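PDB 6TFX: ABC transporter substrate-binding protein from Rhizobium radiobacter, which binds the opine mannopinic acid as the periplasmic solute-binding component of an ABC transporter, probably delivering it for import into the bacterium. Local coordinates for residues 37-41 with 52-57; 64-68 with 129-133; 95-99 with 110-116; 391-396 with 441-445. All blocks are in the same frame, centred on the assembly; numbering follows the deposited sequence.

In the fold
Leu-39 of interaction 1 packs on Leu-95 of interaction 3, and interaction 3 in turn adjoins interaction 2: Thr-129 N of interaction 2 lies 2.8 Å from Ala-112 O of interaction 3, a probable hydrogen bond. The centres of interactions 2 and 3 are about 14 Å apart, those of 1 and 3 about 17 Å. In sequence, 64-68 and 129-133 lie on either side of 95-116. Interaction 4 stands apart, 21 to 27 Å from the others between centres, near the Cys-418 and Cys-453 magnesium site; the side chain of Ala-444 is about 9 Å from the bound magnesium ion. The bound opine lies about 13 Å from the side chain of Tyr-110 in interaction 3.

Interaction 1: 37-41 with 52-57; sequences GALVR and IEADLA
Arg-41 and Glu-53 face each other as the hydrogen-bonded pair of a short antiparallel hairpin, and backbone bonds do most of the joining. Their peptides exchange two bonds, Arg-41 N to Glu-53 O and Glu-53 N to Arg-41 O, each 2.8 Å. Further along, Leu-56 N binds Ala-38 O, while Leu-39 O accepts from both Ala-57 N (2.9 Å) and Asp-55 N.

Charged side chains add a second layer. With its chain extended from CG to NE, Arg-41 presents NE at 2.9 Å to Glu-53 OE2, which lies close to the guanidinium plane, and NH2 adds a weak bond to the same oxygen; the guanidinium and carboxylate planes are 43° apart. Asp-55, its CG anti to the backbone N (chi1 -160°), reaches back so that OD2 takes the nearly straight N-H of Ala-38 at 2.9 Å, an angle of 172°. Its OD1 forms a salt bridge with Arg-191.

Apolar contact is modest: Val-40 CG2 meets Ile-52 CG2 at 3.6 Å, and Leu-39 CD2 approaches Ala-57 CB. The buried carboxylate of Asp-55 thus has a partner for each oxygen, a backbone N-H and an arginine, which probably favours its charged form.

Interaction 2: 64-68 with 129-133; sequences ADQLV and TRRVP
The guanidinium of Arg-131 is met at its edge by the backbone oxygen of Asp-65, which lies close to its plane. Arg-131 NH1 donates to Asp-65 O at 2.9 Å, with an N-H...O angle of 164°, and arrives in the carbonyl plane on a lone pair of the oxygen. The side-chain amide of Gln-66 is turned almost parallel to this group, the two planes being 13° apart, although the two side chains cross at about a right angle. Gln-66 OE1 comes no nearer than 4.0 Å, to Arg-131 CD, and is a loose neighbour.

A bend at chi3 (-76°) turns the end of the arginine so that NH1 meets Asp-65 O; Arg-131 CG and CD both pass 3.3 Å from the same Asp-65 O. The acceptor's own loop is held in shape, since Asp-65 OD1 accepts from Leu-67 N at 3.1 Å, an Asx turn.

Leu-67 rests its CD2 methyl on the Arg-130 to Arg-131 peptide, 3.4 Å from Arg-130 C. A single water continues the link, donating to Gln-66 O at 2.8 Å and accepting from Val-132 N at 2.9 Å. Both segments are loops at the ends of strands of one antiparallel sheet, where Leu-67 is backbone-bonded to Leu-128, and the side chain of Arg-130 touches Arg-429 and Thr-430 of helix 422-430.

Between these two segments, one nearly straight N-H...O bond from a guanidinium is backed by a water bridge and light side-chain packing. The acceptor is a neutral carbonyl oxygen and no salt bridge joins the segments, so directionality rather than charge pairing probably governs the bond.

Interaction 3: 95-99 with 110-116; sequences LDKAR and YAAIQKV
Arg-99 owes its position over strand 113-116 to a first torsion that sets CG between its backbone N and carbonyl carbon (chi1 71°), followed by a chain extended to NE. Asp-96, with CG beside its own backbone N (chi1 -76°), brings its carboxylate alongside. The guanidinium of Arg-99 grips OD1 side-on with two nitrogens, NE at 2.9 Å and NH2 at 3.2 Å from Asp-96 OD1, both from the same face of the carboxylate. This salt bridge, from the last turn of helix 88-98 to the residue just past its end, helps to fix the rotation of the flat group that faces the strand.

Ile-113 CG2 lies over one guanidinium face, 3.7 Å above the plane and toward its rim. The bond from NH2 to Gln-114 O is weak and long; a water supplies a firmer link, and a second a weaker one. The first, at the guanidinium edge, accepts from Arg-99 NH1 and lies 2.9 Å from each of Tyr-110 O and Ile-113 O; the other takes the N-H of Val-116 and a weak bond from Arg-99 NH2.

Deeper in, the contact turns apolar. Leu-95 CB meets Val-116 CG2 at 4.0 Å, their side chains crossing at about a right angle, and Tyr-110 CB packs on Arg-99 CB at 3.5 Å. The ring of Tyr-110 has Ala-98 CB over a face, while its hydroxyl is hydrogen-bonded to Leu-138 O.

The arrangement joins the C-terminal end of helix 88-98 to an edge strand of a four-stranded antiparallel sheet, entered through a type I turn at Tyr-110 to Ile-113 and interrupted by a classic beta bulge at Gln-114 and Lys-115 opposite Thr-127.

Interaction 4: 391-396 with 441-445; sequences IADYYL and WKEAQ
Trp-441 lies against the first turn of helix 392-400, in a helix-helix packing whose short segments run at 27° to each other, roughly parallel, with axes 11.0 Å apart. The wide spacing is bridged by the indole, and here the contact is tight. Ala-392 CB sits over the five-membered ring of Trp-441, 3.7 Å from its centroid and 15° off the normal, a CH-pi contact. Ile-391 CG2 touches the far end of the ring at Trp-441 CH2, 3.5 Å away, and Leu-396 CD1 comes equally near Trp-441 CD1. Trp-441 has CG beside its backbone N (chi1 -81°), which carries the ring across to the neighbouring helix.

Further along, the fit relaxes. Leu-396 spreads its two methyls, CD1 to Ala-444 CB at 4.2 Å and CD2 to Gln-445 CG at 4.1 Å, while Ile-425 of helix 422-430 also covers Leu-396 and Ala-444. The amide of Gln-445 turns to Trp-441 O within its own helix, and to Ser-294, Gly-302 and Asp-304. The side chain of Leu-396 is about 8 Å from that of Cys-418 of the magnesium site.

The polar margin is formed by Asp-393, salt-bridged to Arg-429, and a water at the indole edge. In the ring plane, that water accepts from Trp-441 NE1 at 2.9 Å and donates to Asp-393 OD1 at 2.7 Å.

Interaction 1: 37-41 with 52-57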
# COMPACT_ATOMS: atom_id res chain seq x y z
N GLY A 37 -8.20 13.03 6.99
CA GLY A 37 -7.80 12.58 8.32
C GLY A 37 -8.71 11.44 8.77
O GLY A 37 -9.58 10.99 8.01
N ALA A 38 -8.53 10.99 10.01
CA ALA A 38 -9.32 9.88 10.51
C ALA A 38 -9.65 10.12 12.00
O ALA A 38 -9.32 11.18 12.54
CB ALA A 38 -8.53 8.59 10.33
N LEU A 39 -10.28 9.14 12.67
CA LEU A 39 -10.52 9.28 14.12
C LEU A 39 -9.17 9.42 14.86
O LEU A 39 -9.03 10.25 15.76
CB LEU A 39 -11.25 8.06 14.65
CG LEU A 39 -12.76 8.02 14.33
CD1 LEU A 39 -13.34 6.63 14.64
CD2 LEU A 39 -13.51 9.09 15.13
N VAL A 40 -8.19 8.60 14.47
CA VAL A 40 -6.84 8.60 15.08
C VAL A 40 -5.82 8.60 13.95
O VAL A 40 -6.19 8.39 12.79
CB VAL A 40 -6.65 7.40 16.05
CG1 VAL A 40 -7.65 7.47 17.20
CG2 VAL A 40 -6.81 6.05 15.32
N ARG A 41 -4.53 8.79 14.26
CA ARG A 41 -3.61 8.77 13.14
C ARG A 41 -2.28 8.22 13.57
O ARG A 41 -1.95 8.29 14.75
CB ARG A 41 -3.40 10.21 12.61
CG ARG A 41 -2.67 11.14 13.62
CD ARG A 41 -2.25 12.39 12.91
NE ARG A 41 -1.51 13.31 13.76
CZ ARG A 41 -1.03 14.47 13.32
NH1 ARG A 41 -1.21 14.83 12.05
NH2 ARG A 41 -0.38 15.28 14.15
N ILE A 52 0.27 5.53 17.15
CA ILE A 52 -1.07 6.08 16.91
C ILE A 52 -1.48 7.04 18.01
O ILE A 52 -1.26 6.79 19.21
CB ILE A 52 -2.09 4.97 16.61
CG1 ILE A 52 -1.81 4.43 15.19
CG2 ILE A 52 -3.53 5.50 16.69
CD1 ILE A 52 -2.47 3.12 14.82
N GLU A 53 -2.01 8.20 17.57
CA GLU A 53 -2.38 9.32 18.46
C GLU A 53 -3.73 9.93 18.01
O GLU A 53 -4.22 9.63 16.92
CB GLU A 53 -1.28 10.40 18.43
CG GLU A 53 -0.92 10.90 17.03
CD GLU A 53 0.14 11.98 16.93
OE1 GLU A 53 1.24 11.84 17.52
OE2 GLU A 53 -0.12 12.99 16.23
N ALA A 54 -4.28 10.84 18.82
CA ALA A 54 -5.56 11.48 18.49
C ALA A 54 -5.53 12.25 17.14
O ALA A 54 -4.51 12.87 16.80
CB ALA A 54 -5.93 12.46 19.59
N ASP A 55 -6.66 12.26 16.41
CA ASP A 55 -6.79 13.05 15.15
C ASP A 55 -8.18 13.71 15.28
O ASP A 55 -8.34 14.58 16.14
CB ASP A 55 -6.66 12.17 13.88
CG ASP A 55 -6.30 12.92 12.60
OD1 ASP A 55 -5.87 14.10 12.69
OD2 ASP A 55 -6.45 12.32 11.49
N LEU A 56 -9.22 13.23 14.56
CA LEU A 56 -10.57 13.81 14.74
C LEU A 56 -11.08 13.53 16.17
O LEU A 56 -11.75 14.39 16.76
CB LEU A 56 -11.53 13.22 13.72
CG LEU A 56 -13.01 13.52 13.92
CD1 LEU A 56 -13.32 15.05 13.76
CD2 LEU A 56 -13.82 12.72 12.93
N ALA A 57 -10.80 12.32 16.70
CA ALA A 57 -11.19 11.97 18.08
C ALA A 57 -10.20 12.61 19.05
O ALA A 57 -9.00 12.39 18.92
CB ALA A 57 -11.17 10.47 18.28

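Interaction 2: 64-68 with 129-133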
# COMPACT_ATOMS: atom_id res chain seq x y z
N ALA A 64 -14.78 -2.81 29.75
CA ALA A 64 -13.86 -3.84 30.25
C ALA A 64 -13.54 -4.95 29.22
O ALA A 64 -12.36 -5.30 29.04
CB ALA A 64 -14.39 -4.47 31.52
N ASP A 65 -14.57 -5.46 28.52
CA ASP A 65 -14.33 -6.55 27.58
C ASP A 65 -13.77 -6.09 26.24
O ASP A 65 -13.48 -6.92 25.39
CB ASP A 65 -15.55 -7.46 27.38
CG ASP A 65 -16.81 -6.80 26.85
OD1 ASP A 65 -16.70 -5.76 26.18
OD2 ASP A 65 -17.92 -7.34 27.12
N GLN A 66 -13.59 -4.76 26.06
CA GLN A 66 -13.02 -4.18 24.84
C GLN A 66 -13.84 -4.51 23.59
O GLN A 66 -13.30 -4.58 22.47
CB GLN A 66 -11.53 -4.53 24.65
CG GLN A 66 -10.68 -4.00 25.80
CD GLN A 66 -9.26 -4.45 25.58
OE1 GLN A 66 -8.91 -5.61 25.81
NE2 GLN A 66 -8.44 -3.55 25.09
N LEU A 67 -15.15 -4.66 23.78
CA LEU A 67 -16.04 -4.87 22.64
C LEU A 67 -16.77 -3.58 22.28
O LEU A 67 -17.34 -3.49 21.19
CB LEU A 67 -17.09 -5.96 22.92
CG LEU A 67 -16.56 -7.38 23.19
CD1 LEU A 67 -17.71 -8.34 23.44
CD2 LEU A 67 -15.73 -7.88 22.05
N VAL A 68 -16.81 -2.61 23.21
CA VAL A 68 -17.52 -1.35 22.94
C VAL A 68 -16.55 -0.22 23.15
O VAL A 68 -16.01 -0.06 24.26
CB VAL A 68 -18.80 -1.21 23.81
CG1 VAL A 68 -19.52 0.11 23.51
CG2 VAL A 68 -19.74 -2.39 23.61
N THR A 129 -17.74 -7.48 17.15
CA THR A 129 -18.26 -8.85 17.32
C THR A 129 -17.31 -9.67 18.21
O THR A 129 -17.69 -10.74 18.68
CB THR A 129 -18.43 -9.54 15.95
OG1 THR A 129 -17.14 -9.76 15.37
CG2 THR A 129 -19.30 -8.75 14.99
N ARG A 130 -16.06 -9.20 18.37
CA ARG A 130 -15.03 -9.87 19.19
C ARG A 130 -13.90 -8.87 19.39
O ARG A 130 -13.87 -7.85 18.72
CB ARG A 130 -14.50 -11.13 18.49
CG ARG A 130 -13.90 -10.80 17.15
CD ARG A 130 -12.95 -11.84 16.66
NE ARG A 130 -12.52 -11.54 15.30
CZ ARG A 130 -11.42 -10.85 14.98
NH1 ARG A 130 -10.66 -10.34 15.93
NH2 ARG A 130 -11.10 -10.66 13.71
N ARG A 131 -12.97 -9.16 20.31
CA ARG A 131 -11.86 -8.21 20.49
C ARG A 131 -11.02 -8.10 19.23
O ARG A 131 -10.78 -9.11 18.53
CB ARG A 131 -11.00 -8.60 21.69
CG ARG A 131 -11.69 -8.19 22.98
CD ARG A 131 -10.95 -8.64 24.24
NE ARG A 131 -11.12 -10.07 24.50
CZ ARG A 131 -12.21 -10.61 25.04
NH1 ARG A 131 -13.24 -9.84 25.40
NH2 ARG A 131 -12.28 -11.92 25.23
N VAL A 132 -10.58 -6.87 18.92
CA VAL A 132 -9.78 -6.59 17.73
C VAL A 132 -8.53 -5.85 18.22
O VAL A 132 -8.55 -4.62 18.40
CB VAL A 132 -10.55 -5.77 16.66
CG1 VAL A 132 -9.65 -5.49 15.45
CG2 VAL A 132 -11.83 -6.52 16.24
N PRO A 133 -7.44 -6.61 18.50
CA PRO A 133 -6.24 -5.99 19.08
C PRO A 133 -5.72 -4.77 18.31
O PRO A 133 -5.31 -3.76 18.95
CB PRO A 133 -5.24 -7.13 19.12
CG PRO A 133 -6.12 -8.38 19.33
CD PRO A 133 -7.32 -8.08 18.44
O HOH W 1 -11.00 -4.87 20.94

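Interaction 3: 95-99 with 110-116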
# COMPACT_ATOMS: atom_id res chain seq x y z
N LEU A 95 -17.44 4.94 8.16
CA LEU A 95 -17.07 3.58 8.60
C LEU A 95 -18.04 2.54 8.08
O LEU A 95 -17.61 1.45 7.70
CB LEU A 95 -16.92 3.51 10.13
CG LEU A 95 -15.76 4.34 10.67
CD1 LEU A 95 -15.68 4.19 12.18
CD2 LEU A 95 -14.39 3.89 10.05
N ASP A 96 -19.35 2.90 7.95
CA ASP A 96 -20.26 1.92 7.37
C ASP A 96 -19.95 1.72 5.89
O ASP A 96 -20.17 0.63 5.35
CB ASP A 96 -21.72 2.36 7.51
CG ASP A 96 -22.28 2.18 8.91
OD1 ASP A 96 -21.64 1.46 9.73
OD2 ASP A 96 -23.38 2.73 9.18
N LYS A 97 -19.49 2.80 5.21
CA LYS A 97 -19.11 2.70 3.80
C LYS A 97 -17.84 1.83 3.69
O LYS A 97 -17.82 0.90 2.90
CB LYS A 97 -18.87 4.09 3.20
CG LYS A 97 -18.54 4.06 1.71
CD LYS A 97 -18.40 5.48 1.17
CE LYS A 97 -17.95 5.51 -0.28
NZ LYS A 97 -16.60 4.90 -0.46
N ALA A 98 -16.83 2.10 4.54
CA ALA A 98 -15.56 1.36 4.54
C ALA A 98 -15.77 -0.14 4.72
O ALA A 98 -15.05 -0.93 4.12
CB ALA A 98 -14.66 1.89 5.65
N ARG A 99 -16.74 -0.53 5.56
CA ARG A 99 -16.98 -1.94 5.87
C ARG A 99 -17.96 -2.65 4.93
O ARG A 99 -18.26 -3.83 5.14
CB ARG A 99 -17.37 -2.12 7.34
CG ARG A 99 -18.75 -1.62 7.72
CD ARG A 99 -18.74 -1.32 9.21
NE ARG A 99 -20.07 -1.01 9.74
CZ ARG A 99 -20.92 -1.91 10.21
NH1 ARG A 99 -20.60 -3.20 10.21
NH2 ARG A 99 -22.11 -1.54 10.67
N TYR A 110 -12.54 -4.80 8.10
CA TYR A 110 -13.57 -4.37 9.08
C TYR A 110 -14.62 -5.41 9.40
O TYR A 110 -15.63 -5.09 10.03
CB TYR A 110 -14.25 -3.09 8.54
CG TYR A 110 -13.25 -1.99 8.34
CD1 TYR A 110 -12.87 -1.17 9.41
CD2 TYR A 110 -12.55 -1.85 7.14
CE1 TYR A 110 -11.90 -0.19 9.25
CE2 TYR A 110 -11.51 -0.93 7.00
CZ TYR A 110 -11.19 -0.11 8.07
OH TYR A 110 -10.19 0.82 7.96
N ALA A 111 -14.35 -6.68 9.05
CA ALA A 111 -15.32 -7.75 9.27
C ALA A 111 -15.75 -7.93 10.72
O ALA A 111 -16.86 -8.42 10.97
CB ALA A 111 -14.81 -9.07 8.70
N ALA A 112 -14.89 -7.52 11.70
CA ALA A 112 -15.24 -7.70 13.11
C ALA A 112 -16.04 -6.56 13.70
O ALA A 112 -16.41 -6.62 14.87
CB ALA A 112 -13.98 -7.95 13.93
N ILE A 113 -16.29 -5.49 12.92
CA ILE A 113 -17.10 -4.39 13.42
C ILE A 113 -18.57 -4.82 13.32
O ILE A 113 -19.00 -5.26 12.25
CB ILE A 113 -16.84 -3.07 12.64
CG1 ILE A 113 -15.42 -2.52 12.93
CG2 ILE A 113 -17.91 -2.02 12.99
CD1 ILE A 113 -15.12 -1.06 12.29
N GLN A 114 -19.34 -4.70 14.42
CA GLN A 114 -20.75 -5.06 14.40
C GLN A 114 -21.58 -3.82 14.04
O GLN A 114 -22.42 -3.88 13.14
CB GLN A 114 -21.19 -5.61 15.77
CG GLN A 114 -22.59 -6.16 15.71
CD GLN A 114 -23.25 -6.26 17.07
OE1 GLN A 114 -22.59 -6.54 18.08
NE2 GLN A 114 -24.56 -6.06 17.10
N LYS A 115 -21.37 -2.71 14.78
CA LYS A 115 -22.11 -1.48 14.49
C LYS A 115 -21.32 -0.24 14.84
O LYS A 115 -20.37 -0.29 15.61
CB LYS A 115 -23.51 -1.47 15.13
CG LYS A 115 -23.57 -1.94 16.56
CD LYS A 115 -25.01 -2.22 17.00
CE LYS A 115 -25.05 -2.45 18.49
NZ LYS A 115 -26.44 -2.71 18.97
N VAL A 116 -21.70 0.88 14.19
CA VAL A 116 -21.09 2.20 14.42
C VAL A 116 -22.30 3.11 14.60
O VAL A 116 -23.17 3.18 13.71
CB VAL A 116 -20.20 2.66 13.24
CG1 VAL A 116 -19.50 3.98 13.59
CG2 VAL A 116 -19.17 1.59 12.87
O HOH W 2 -18.47 -4.99 9.37
O HOH W 3 -23.85 0.46 12.32

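Interaction 4: 391-396 with 441-445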
# COMPACT_ATOMS: atom_id res chain seq x y z
N ILE A 391 1.05 -6.76 11.00
CA ILE A 391 0.57 -7.94 11.71
C ILE A 391 0.27 -8.92 10.57
O ILE A 391 -0.41 -8.54 9.62
CB ILE A 391 -0.66 -7.66 12.58
CG1 ILE A 391 -0.29 -6.70 13.75
CG2 ILE A 391 -1.23 -8.97 13.12
CD1 ILE A 391 -1.47 -6.24 14.57
N ALA A 392 0.81 -10.16 10.65
CA ALA A 392 0.67 -11.12 9.54
C ALA A 392 -0.74 -11.31 9.04
O ALA A 392 -0.92 -11.59 7.84
CB ALA A 392 1.28 -12.46 9.93
N ASP A 393 -1.75 -11.19 9.92
CA ASP A 393 -3.15 -11.38 9.51
C ASP A 393 -3.53 -10.54 8.30
O ASP A 393 -4.31 -11.01 7.45
CB ASP A 393 -4.12 -11.03 10.66
CG ASP A 393 -5.57 -11.17 10.21
OD1 ASP A 393 -5.94 -12.27 9.73
OD2 ASP A 393 -6.33 -10.18 10.30
N TYR A 394 -3.00 -9.31 8.20
CA TYR A 394 -3.41 -8.44 7.09
C TYR A 394 -2.88 -8.95 5.76
O TYR A 394 -3.67 -9.22 4.85
CB TYR A 394 -3.01 -6.98 7.36
CG TYR A 394 -3.84 -6.42 8.50
CD1 TYR A 394 -5.14 -5.99 8.28
CD2 TYR A 394 -3.38 -6.46 9.81
CE1 TYR A 394 -5.95 -5.55 9.33
CE2 TYR A 394 -4.18 -6.03 10.88
CZ TYR A 394 -5.47 -5.60 10.63
OH TYR A 394 -6.30 -5.18 11.63
N TYR A 395 -1.57 -9.11 5.65
CA TYR A 395 -1.04 -9.59 4.35
C TYR A 395 -1.58 -10.97 4.05
O TYR A 395 -1.97 -11.25 2.91
CB TYR A 395 0.49 -9.64 4.40
CG TYR A 395 1.13 -9.18 3.11
CD1 TYR A 395 1.38 -7.83 2.87
CD2 TYR A 395 1.52 -10.10 2.13
CE1 TYR A 395 2.01 -7.40 1.70
CE2 TYR A 395 2.15 -9.68 0.95
CZ TYR A 395 2.39 -8.32 0.74
OH TYR A 395 3.00 -7.90 -0.44
N LEU A 396 -1.63 -11.86 5.06
CA LEU A 396 -2.09 -13.22 4.79
C LEU A 396 -3.55 -13.26 4.32
O LEU A 396 -3.88 -13.97 3.38
CB LEU A 396 -1.92 -14.12 6.03
CG LEU A 396 -0.49 -14.43 6.39
CD1 LEU A 396 -0.44 -15.12 7.75
CD2 LEU A 396 0.20 -15.34 5.31
N TRP A 441 0.52 -18.37 12.23
CA TRP A 441 0.90 -17.49 11.11
C TRP A 441 2.08 -18.09 10.35
O TRP A 441 2.10 -18.04 9.12
CB TRP A 441 1.26 -16.11 11.62
CG TRP A 441 0.05 -15.25 11.88
CD1 TRP A 441 -1.13 -15.25 11.18
CD2 TRP A 441 -0.08 -14.23 12.89
NE1 TRP A 441 -2.00 -14.33 11.72
CE2 TRP A 441 -1.37 -13.66 12.74
CE3 TRP A 441 0.77 -13.74 13.89
CZ2 TRP A 441 -1.83 -12.64 13.58
CZ3 TRP A 441 0.31 -12.73 14.73
CH2 TRP A 441 -0.97 -12.18 14.56
N LYS A 442 3.07 -18.66 11.08
CA LYS A 442 4.24 -19.28 10.40
C LYS A 442 3.82 -20.51 9.60
O LYS A 442 4.26 -20.70 8.47
CB LYS A 442 5.33 -19.63 11.43
CG LYS A 442 5.95 -18.38 12.06
CD LYS A 442 7.17 -18.82 12.88
CE LYS A 442 7.92 -17.65 13.44
NZ LYS A 442 9.07 -18.11 14.28
N GLU A 443 2.92 -21.35 10.17
CA GLU A 443 2.43 -22.54 9.46
C GLU A 443 1.75 -22.11 8.14
O GLU A 443 1.97 -22.75 7.10
CB GLU A 443 1.46 -23.32 10.36
CG GLU A 443 0.94 -24.60 9.74
CD GLU A 443 -0.08 -25.37 10.57
OE1 GLU A 443 -0.36 -24.96 11.72
OE2 GLU A 443 -0.63 -26.37 10.06
N ALA A 444 0.98 -21.01 8.17
CA ALA A 444 0.33 -20.51 6.94
C ALA A 444 1.41 -20.14 5.90
O ALA A 444 1.31 -20.54 4.74
CB ALA A 444 -0.53 -19.30 7.26
N GLN A 445 2.46 -19.42 6.31
CA GLN A 445 3.51 -19.04 5.35
C GLN A 445 4.20 -20.26 4.74
O GLN A 445 4.41 -20.30 3.53
CB GLN A 445 4.53 -18.12 6.03
CG GLN A 445 3.92 -16.74 6.33
CD GLN A 445 4.73 -16.00 7.37
OE1 GLN A 445 5.81 -15.48 7.09
NE2 GLN A 445 4.21 -15.96 8.60
O HOH W 4 -4.60 -14.42 10.51